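Local structure of RTX-adhesin (Marinomonas primoryensis, 5IRB) at residues 117-122 and 134-139; 182-187 and 204-209; 112-117 and 200-205. The protein is part of a giant calcium-binding adhesin that attaches its Antarctic bacterium to diatoms and ice, here three beta-sandwich domains in a row. All blocks are in the same frame, centred on the assembly; numbering follows the deposited sequence.

Contact 1. Residues 117-122 and 134-139; sequences NSITSD and ITVSGR. With CA (calcium ion), chain F.
Asn-117 holds Ser-137 by two hydrogen bonds. Its backbone N donates to Ser-137 O (2.8 Å), and its side-chain ND2 donates to Ser-137 OG at 2.7 Å, with the hydroxyl lying in the amide plane and the N-H...O angle near straight at 163°. With CG turned beside the backbone N (chi1 -60°), ND2 comes to the hydroxyl of the residue whose carbonyl takes the backbone bond. Waters continue the pairing where the loop draws off: one joins Asn-117 ND2 to Gly-138 O, a second accepts from Ser-137 N and can donate to Ser-118 O, one of several acceptors near it, and a third joins Thr-120 N to Thr-135 O. The segment 117-122 leaves strand 112-116, which pairs antiparallel with strand 133-142 in one sheet of the middle beta-sandwich domain, and becomes a calcium-binding loop. Apolar contacts are few: Ile-119 CD1 meets Val-136 CG2 at 4.2 Å, and Thr-120 CG2 rests on Ile-134 CG2 at 3.7 Å. The two branches of Thr-120 divide the work, the methyl packing on the strand while OG1 binds the calcium at 2.4 Å. Asp-122 OD1 coordinates the same ion at 2.4 Å, together with two waters, Val-124 O and Glu-129.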
# COMPACT_ATOMS: atom_id res chain seq x y z
N ASN A 117 -3.65 -1.93 -3.71
CA ASN A 117 -4.66 -2.25 -4.71
C ASN A 117 -5.90 -1.37 -4.57
O ASN A 117 -6.05 -0.63 -3.60
CB ASN A 117 -5.06 -3.73 -4.58
CG ASN A 117 -3.90 -4.69 -4.79
OD1 ASN A 117 -3.11 -4.53 -5.72
ND2 ASN A 117 -3.80 -5.69 -3.93
N SER A 118 -6.83 -1.50 -5.50
CA SER A 118 -8.07 -0.73 -5.39
C SER A 118 -8.87 -1.12 -4.13
O SER A 118 -8.80 -2.26 -3.64
CB SER A 118 -8.89 -0.90 -6.67
OG SER A 118 -9.42 -2.21 -6.75
N ILE A 119 -9.53 -0.11 -3.55
CA ILE A 119 -10.47 -0.24 -2.42
C ILE A 119 -11.82 -0.79 -2.91
O ILE A 119 -12.63 -0.05 -3.44
CB ILE A 119 -10.66 1.10 -1.69
CG1 ILE A 119 -9.31 1.70 -1.28
CG2 ILE A 119 -11.57 0.94 -0.46
CD1 ILE A 119 -8.38 0.77 -0.45
N THR A 120 -12.00 -2.11 -2.81
CA THR A 120 -13.06 -2.86 -3.46
C THR A 120 -12.84 -2.82 -4.97
O THR A 120 -11.93 -2.16 -5.46
CB THR A 120 -14.52 -2.37 -3.14
OG1 THR A 120 -14.81 -1.24 -3.96
CG2 THR A 120 -14.69 -2.00 -1.67
N SER A 121 -13.68 -3.55 -5.69
CA SER A 121 -13.49 -3.80 -7.11
C SER A 121 -13.34 -2.57 -8.00
O SER A 121 -12.58 -2.59 -8.96
CB SER A 121 -14.71 -4.58 -7.64
OG SER A 121 -14.29 -5.81 -8.20
N ASP A 122 -14.07 -1.49 -7.69
CA ASP A 122 -14.10 -0.32 -8.55
C ASP A 122 -13.44 0.88 -7.91
O ASP A 122 -13.56 1.97 -8.45
CB ASP A 122 -15.55 0.07 -8.91
CG ASP A 122 -16.40 0.35 -7.68
OD1 ASP A 122 -15.90 0.20 -6.55
OD2 ASP A 122 -17.58 0.72 -7.84
N ILE A 134 -14.01 -4.39 4.61
CA ILE A 134 -13.40 -4.31 3.29
C ILE A 134 -11.90 -4.67 3.37
O ILE A 134 -11.18 -4.15 4.22
CB ILE A 134 -13.55 -2.91 2.70
CG1 ILE A 134 -15.03 -2.57 2.45
CG2 ILE A 134 -12.79 -2.77 1.42
CD1 ILE A 134 -15.24 -1.09 2.22
N THR A 135 -11.46 -5.56 2.49
CA THR A 135 -10.05 -5.95 2.40
C THR A 135 -9.18 -4.86 1.78
O THR A 135 -9.44 -4.42 0.64
CB THR A 135 -9.85 -7.21 1.55
OG1 THR A 135 -10.58 -8.30 2.10
CG2 THR A 135 -8.34 -7.57 1.49
N VAL A 136 -8.15 -4.44 2.50
CA VAL A 136 -7.16 -3.57 1.90
C VAL A 136 -5.92 -4.41 1.67
O VAL A 136 -5.41 -5.04 2.61
CB VAL A 136 -6.83 -2.35 2.79
CG1 VAL A 136 -5.77 -1.48 2.12
CG2 VAL A 136 -8.10 -1.53 3.03
N SER A 137 -5.43 -4.44 0.44
CA SER A 137 -4.32 -5.33 0.10
C SER A 137 -3.34 -4.64 -0.84
O SER A 137 -3.61 -3.57 -1.39
CB SER A 137 -4.85 -6.64 -0.51
OG SER A 137 -5.39 -6.42 -1.82
N GLY A 138 -2.20 -5.28 -1.03
CA GLY A 138 -1.15 -4.70 -1.85
C GLY A 138 0.02 -5.63 -1.89
O GLY A 138 -0.10 -6.81 -1.55
N ARG A 139 1.17 -5.11 -2.33
CA ARG A 139 2.39 -5.90 -2.35
C ARG A 139 3.52 -4.98 -1.91
O ARG A 139 3.36 -3.77 -1.92
CB ARG A 139 2.62 -6.49 -3.74
CG ARG A 139 3.61 -7.66 -3.79
CD ARG A 139 4.06 -7.92 -5.22
NE ARG A 139 5.06 -8.99 -5.34
CZ ARG A 139 6.36 -8.85 -5.05
NH1 ARG A 139 6.82 -7.70 -4.58
NH2 ARG A 139 7.21 -9.88 -5.22
CA CA F . -17.07 -0.62 -4.60
O HOH W 1 -2.11 -8.18 -2.71
O HOH W 2 -6.82 -2.62 -1.45
O HOH W 3 -11.04 -4.48 -1.44
O HOH W 4 -19.09 0.31 -5.81
O HOH W 5 -17.18 -2.39 -5.48

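Contact 2. Residues 182-187 and 204-209; sequences NSFQVS and STHTVD. With CA (calcium ion), chain D; CA (calcium ion), chain J; CA (calcium ion), chain G.
The imidazole of His-206 has Asn-182 CA over one face, 3.7 Å from the ring centroid in a CH-pi contact, while its edge atom CE1 meets edge atom CE2 of the Phe-184 ring at 4.1 Å. The phenyl ring in turn has Ser-204 CB over one face, 4.3 Å from its centroid, a second CH-pi contact. The two aromatic side chains cross at about a right angle, meeting rim against rim rather than stacking. They sit at one end of the beta hairpin of strands 183-191 and 197-208, in the five-stranded mixed sheet of the middle domain's beta-sandwich. CG of Phe-184 lies between the backbone N and the carbonyl carbon (chi1 56°), a setting that brings the ring back toward the partner strand. Leu-178 O accepts a hydrogen bond from His-206 NE2, which helps to set the rotation of the imidazole, and Ile-119 and Val-125 also touch the His-206 side chain.

The backbones pair antiparallel. Phe-184 and Ser-204 form a hydrogen-bonded pair with both N-H groups used, and His-206 N then donates to Asn-182 O. Ser-183 and Thr-205 form the non-hydrogen-bonded pair between them, their side chains on the face opposite Phe-184 and Ser-204, where Ser-183 OG touches Thr-205 CG2 at 3.3 Å. Carbonyls of this pair bind two different calcium ions, Ser-183 O at 2.3 Å in a site shared with Asp-181, and Thr-205 O at 2.4 Å in one shared with Asp-123. Farther along, both carboxylate oxygens of Asp-209 grip a third calcium, with Ser-211 O, Asp-296 OD2 and three waters as its other ligands. Near the strand end a water accepts from Asn-182 ND2 at 3.2 Å and from Val-208 N at 3.0 Å.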
# COMPACT_ATOMS: atom_id res chain seq x y z
N ASN A 182 -10.92 9.06 2.65
CA ASN A 182 -10.75 8.56 1.29
C ASN A 182 -9.32 8.65 0.76
O ASN A 182 -9.05 8.23 -0.37
CB ASN A 182 -11.71 9.26 0.33
CG ASN A 182 -11.48 10.75 0.23
OD1 ASN A 182 -10.47 11.29 0.69
ND2 ASN A 182 -12.43 11.45 -0.39
N SER A 183 -8.42 9.15 1.58
CA SER A 183 -7.01 9.21 1.23
C SER A 183 -6.14 8.98 2.47
O SER A 183 -6.20 9.73 3.44
CB SER A 183 -6.67 10.54 0.57
OG SER A 183 -5.31 10.53 0.17
N PHE A 184 -5.30 7.96 2.41
CA PHE A 184 -4.39 7.67 3.53
C PHE A 184 -3.04 7.07 3.12
O PHE A 184 -2.91 6.47 2.05
CB PHE A 184 -5.10 6.75 4.52
CG PHE A 184 -5.61 5.49 3.90
CD1 PHE A 184 -4.77 4.39 3.72
CD2 PHE A 184 -6.93 5.40 3.47
CE1 PHE A 184 -5.24 3.24 3.14
CE2 PHE A 184 -7.41 4.24 2.89
CZ PHE A 184 -6.55 3.15 2.72
N GLN A 185 -2.03 7.25 3.97
CA GLN A 185 -0.75 6.60 3.79
C GLN A 185 -0.68 5.17 4.31
O GLN A 185 -1.30 4.83 5.32
CB GLN A 185 0.37 7.40 4.44
CG GLN A 185 0.74 8.62 3.65
CD GLN A 185 2.25 8.77 3.54
OE1 GLN A 185 2.77 9.14 2.49
NE2 GLN A 185 2.96 8.47 4.63
N VAL A 186 -0.02 4.33 3.51
CA VAL A 186 0.33 2.96 3.88
C VAL A 186 1.85 2.81 3.87
O VAL A 186 2.50 3.23 2.92
CB VAL A 186 -0.30 1.95 2.91
CG1 VAL A 186 0.00 0.55 3.34
CG2 VAL A 186 -1.82 2.15 2.89
N SER A 187 2.41 2.21 4.92
CA SER A 187 3.87 2.05 5.00
C SER A 187 4.31 0.63 5.26
O SER A 187 3.59 -0.14 5.90
CB SER A 187 4.46 2.91 6.11
OG SER A 187 4.18 4.27 5.89
N SER A 204 -2.80 5.73 -0.74
CA SER A 204 -3.98 5.12 -1.32
C SER A 204 -5.14 6.12 -1.31
O SER A 204 -5.45 6.73 -0.28
CB SER A 204 -4.36 3.85 -0.56
OG SER A 204 -5.48 3.20 -1.16
N THR A 205 -5.78 6.28 -2.45
CA THR A 205 -6.95 7.13 -2.49
C THR A 205 -8.09 6.33 -3.09
O THR A 205 -7.88 5.43 -3.93
CB THR A 205 -6.71 8.38 -3.33
OG1 THR A 205 -6.55 8.00 -4.70
CG2 THR A 205 -5.48 9.15 -2.83
N HIS A 206 -9.30 6.67 -2.68
CA HIS A 206 -10.51 6.08 -3.25
C HIS A 206 -11.63 7.12 -3.18
O HIS A 206 -11.43 8.20 -2.63
CB HIS A 206 -10.87 4.79 -2.52
CG HIS A 206 -11.27 5.00 -1.07
ND1 HIS A 206 -10.32 4.94 -0.05
CD2 HIS A 206 -12.43 5.23 -0.51
CE1 HIS A 206 -10.93 5.15 1.09
NE2 HIS A 206 -12.24 5.34 0.87
N THR A 207 -12.78 6.81 -3.75
CA THR A 207 -13.91 7.74 -3.62
C THR A 207 -15.03 7.06 -2.85
O THR A 207 -15.10 5.83 -2.77
CB THR A 207 -14.41 8.24 -4.99
OG1 THR A 207 -14.92 7.15 -5.77
CG2 THR A 207 -13.26 8.92 -5.73
N VAL A 208 -15.89 7.88 -2.25
CA VAL A 208 -16.98 7.36 -1.46
C VAL A 208 -18.30 7.82 -2.09
O VAL A 208 -18.51 9.01 -2.32
CB VAL A 208 -16.87 7.81 0.02
CG1 VAL A 208 -18.07 7.34 0.81
CG2 VAL A 208 -15.55 7.28 0.64
N ASP A 209 -19.16 6.85 -2.40
CA ASP A 209 -20.48 7.12 -3.01
C ASP A 209 -21.50 6.20 -2.36
O ASP A 209 -21.60 5.03 -2.72
CB ASP A 209 -20.45 6.88 -4.52
CG ASP A 209 -21.75 7.33 -5.21
OD1 ASP A 209 -22.77 7.50 -4.50
OD2 ASP A 209 -21.75 7.48 -6.46
CA CA D . -24.24 7.98 -6.33
CA CA J . -7.05 11.15 5.07
CA CA G . -7.32 3.55 -5.33
O HOH W 6 -15.14 10.81 -1.97
O HOH W 7 -7.20 5.88 -6.49
O HOH W 8 -24.02 9.97 -5.64
O HOH W 9 -26.28 8.70 -7.64
O HOH W 10 -23.35 8.40 -8.46
O HOH W 11 -6.59 2.02 -6.92

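Contact 3. Residues 112-117 and 200-205; sequences ATIRVN and GTTTST. With CA (calcium ion), chain G.
Strands 112-116 and 200-205 run in nearly the same direction, 26° apart, and come within 5.2 Å of each other along their axes without a direct backbone hydrogen bond. They belong to the two different sheets of the middle beta-sandwich domain, and the contact closes the sandwich along one side: strand 112-116 is bonded on its other flank to strand 133-142, strand 200-205 to strand 183-191.

At the Ala-112 end, the lack of a side chain at Gly-200 lets its CA come to 3.4 Å from Ala-112 O, a CA-H...O contact. Ile-114 then lays its CG2 methyl against the backbone of the facing strand, 3.5 Å from Thr-201 C. Its other branch, with CG1 anti to the backbone N (chi1 -177°), carries CD1 to Val-186 in the interior; the side chain also touches Trp-169. Thr-202 points back across, bringing CB against Ile-114 O, while its CG2 meets Val-116 CG2 at 3.7 Å; the two side chains pass at a slant. Val-116 uses both methyls, for CG1 reaches Ser-204 OG at 3.6 Å.

Polar backbone atoms along this seam are met by water. One water accepts from Ile-114 N at 2.9 Å and donates to Thr-201 O, bridging the strands where a sheet would have a direct bond. The next accepts from Val-116 N and makes a weak bond with Thr-202 OG1. At the end of the seam lies the calcium held by Thr-205 O and Asp-123: one of its water ligands, 2.9 Å from the ion, donates to Asn-117 O and is hydrogen-bonded to Ser-204 OG at 2.7 Å.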
# COMPACT_ATOMS: atom_id res chain seq x y z
N ALA A 112 12.83 0.25 -0.08
CA ALA A 112 11.62 -0.55 0.06
C ALA A 112 10.48 0.17 -0.64
O ALA A 112 10.32 1.39 -0.51
CB ALA A 112 11.29 -0.76 1.51
N THR A 113 9.68 -0.58 -1.39
CA THR A 113 8.52 0.01 -2.03
C THR A 113 7.25 -0.66 -1.50
O THR A 113 7.29 -1.77 -0.96
CB THR A 113 8.56 -0.12 -3.56
OG1 THR A 113 8.59 -1.51 -3.93
CG2 THR A 113 9.78 0.61 -4.16
N ILE A 114 6.10 -0.02 -1.75
CA ILE A 114 4.80 -0.60 -1.38
C ILE A 114 3.76 -0.06 -2.36
O ILE A 114 3.83 1.09 -2.78
CB ILE A 114 4.42 -0.30 0.09
CG1 ILE A 114 3.09 -0.96 0.48
CG2 ILE A 114 4.42 1.20 0.35
CD1 ILE A 114 2.86 -1.03 1.99
N ARG A 115 2.86 -0.93 -2.81
CA ARG A 115 1.68 -0.47 -3.54
C ARG A 115 0.41 -1.00 -2.85
O ARG A 115 0.42 -2.03 -2.17
CB ARG A 115 1.73 -0.92 -5.01
CG ARG A 115 1.63 -2.43 -5.20
CD ARG A 115 1.90 -2.88 -6.63
NE ARG A 115 1.28 -4.17 -6.92
CZ ARG A 115 1.94 -5.28 -7.29
NH1 ARG A 115 1.26 -6.40 -7.53
NH2 ARG A 115 3.26 -5.27 -7.42
N VAL A 116 -0.68 -0.27 -3.05
CA VAL A 116 -2.00 -0.62 -2.53
C VAL A 116 -2.99 -0.78 -3.68
O VAL A 116 -3.09 0.10 -4.54
CB VAL A 116 -2.52 0.43 -1.53
CG1 VAL A 116 -3.90 0.02 -0.99
CG2 VAL A 116 -1.53 0.60 -0.39
N ASN A 117 -3.65 -1.93 -3.71
CA ASN A 117 -4.66 -2.25 -4.71
C ASN A 117 -5.90 -1.37 -4.57
O ASN A 117 -6.05 -0.63 -3.60
CB ASN A 117 -5.06 -3.73 -4.58
CG ASN A 117 -3.90 -4.69 -4.79
OD1 ASN A 117 -3.11 -4.53 -5.72
ND2 ASN A 117 -3.80 -5.69 -3.93
N GLY A 200 9.18 2.18 3.35
CA GLY A 200 8.59 2.60 2.10
C GLY A 200 7.15 3.02 2.37
O GLY A 200 6.52 2.49 3.28
N THR A 201 6.65 3.98 1.61
CA THR A 201 5.27 4.45 1.78
C THR A 201 4.63 4.73 0.44
O THR A 201 5.32 4.98 -0.56
CB THR A 201 5.19 5.75 2.58
OG1 THR A 201 5.64 6.83 1.75
CG2 THR A 201 6.03 5.71 3.86
N THR A 202 3.30 4.77 0.44
CA THR A 202 2.53 5.10 -0.75
C THR A 202 1.22 5.65 -0.26
O THR A 202 0.83 5.41 0.90
CB THR A 202 2.23 3.89 -1.66
OG1 THR A 202 1.74 4.35 -2.93
CG2 THR A 202 1.19 2.97 -1.05
N THR A 203 0.56 6.40 -1.12
CA THR A 203 -0.72 6.97 -0.75
C THR A 203 -1.85 6.26 -1.49
O THR A 203 -1.84 6.18 -2.72
CB THR A 203 -0.73 8.47 -1.02
OG1 THR A 203 0.21 9.09 -0.12
CG2 THR A 203 -2.13 9.02 -0.80
N SER A 204 -2.80 5.73 -0.74
CA SER A 204 -3.98 5.12 -1.32
C SER A 204 -5.14 6.12 -1.31
O SER A 204 -5.45 6.73 -0.28
CB SER A 204 -4.36 3.85 -0.56
OG SER A 204 -5.48 3.20 -1.16
N THR A 205 -5.78 6.28 -2.45
CA THR A 205 -6.95 7.13 -2.49
C THR A 205 -8.09 6.33 -3.09
O THR A 205 -7.88 5.43 -3.93
CB THR A 205 -6.71 8.38 -3.33
OG1 THR A 205 -6.55 8.00 -4.70
CG2 THR A 205 -5.48 9.15 -2.83
CA CA G . -7.32 3.55 -5.33
O HOH W 12 6.77 2.72 -2.45
O HOH W 13 -0.33 2.17 -4.36
O HOH W 14 -6.16 1.84 -3.37
O HOH W 7 -7.20 5.88 -6.49
O HOH W 15 -4.92 4.79 -5.09
O HOH W 11 -6.59 2.02 -6.92

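The three contacts lie in the middle domain, their centres about 10 to 12 Å apart. Contact 1 falls within the long loop closed by contact 3, and Asn-117 belongs to both. Ser-204 and Thr-205 are common to contacts 2 and 3. Ile-119 of contact 1 packs on contact 2 and on a residue it shares with contact 3, its CG1 3.6 Å from His-206 ND1 and its CD1 3.9 Å from Ser-204 OG. Deeper in, Val-186 CG1 packs on Ile-114 CD1 at 3.5 Å, tying contact 2 to contact 3. The calcium bound by Thr-205 serves contacts 2 and 3, and lies 10.6 Å from the calcium bound by Thr-120 in contact 1.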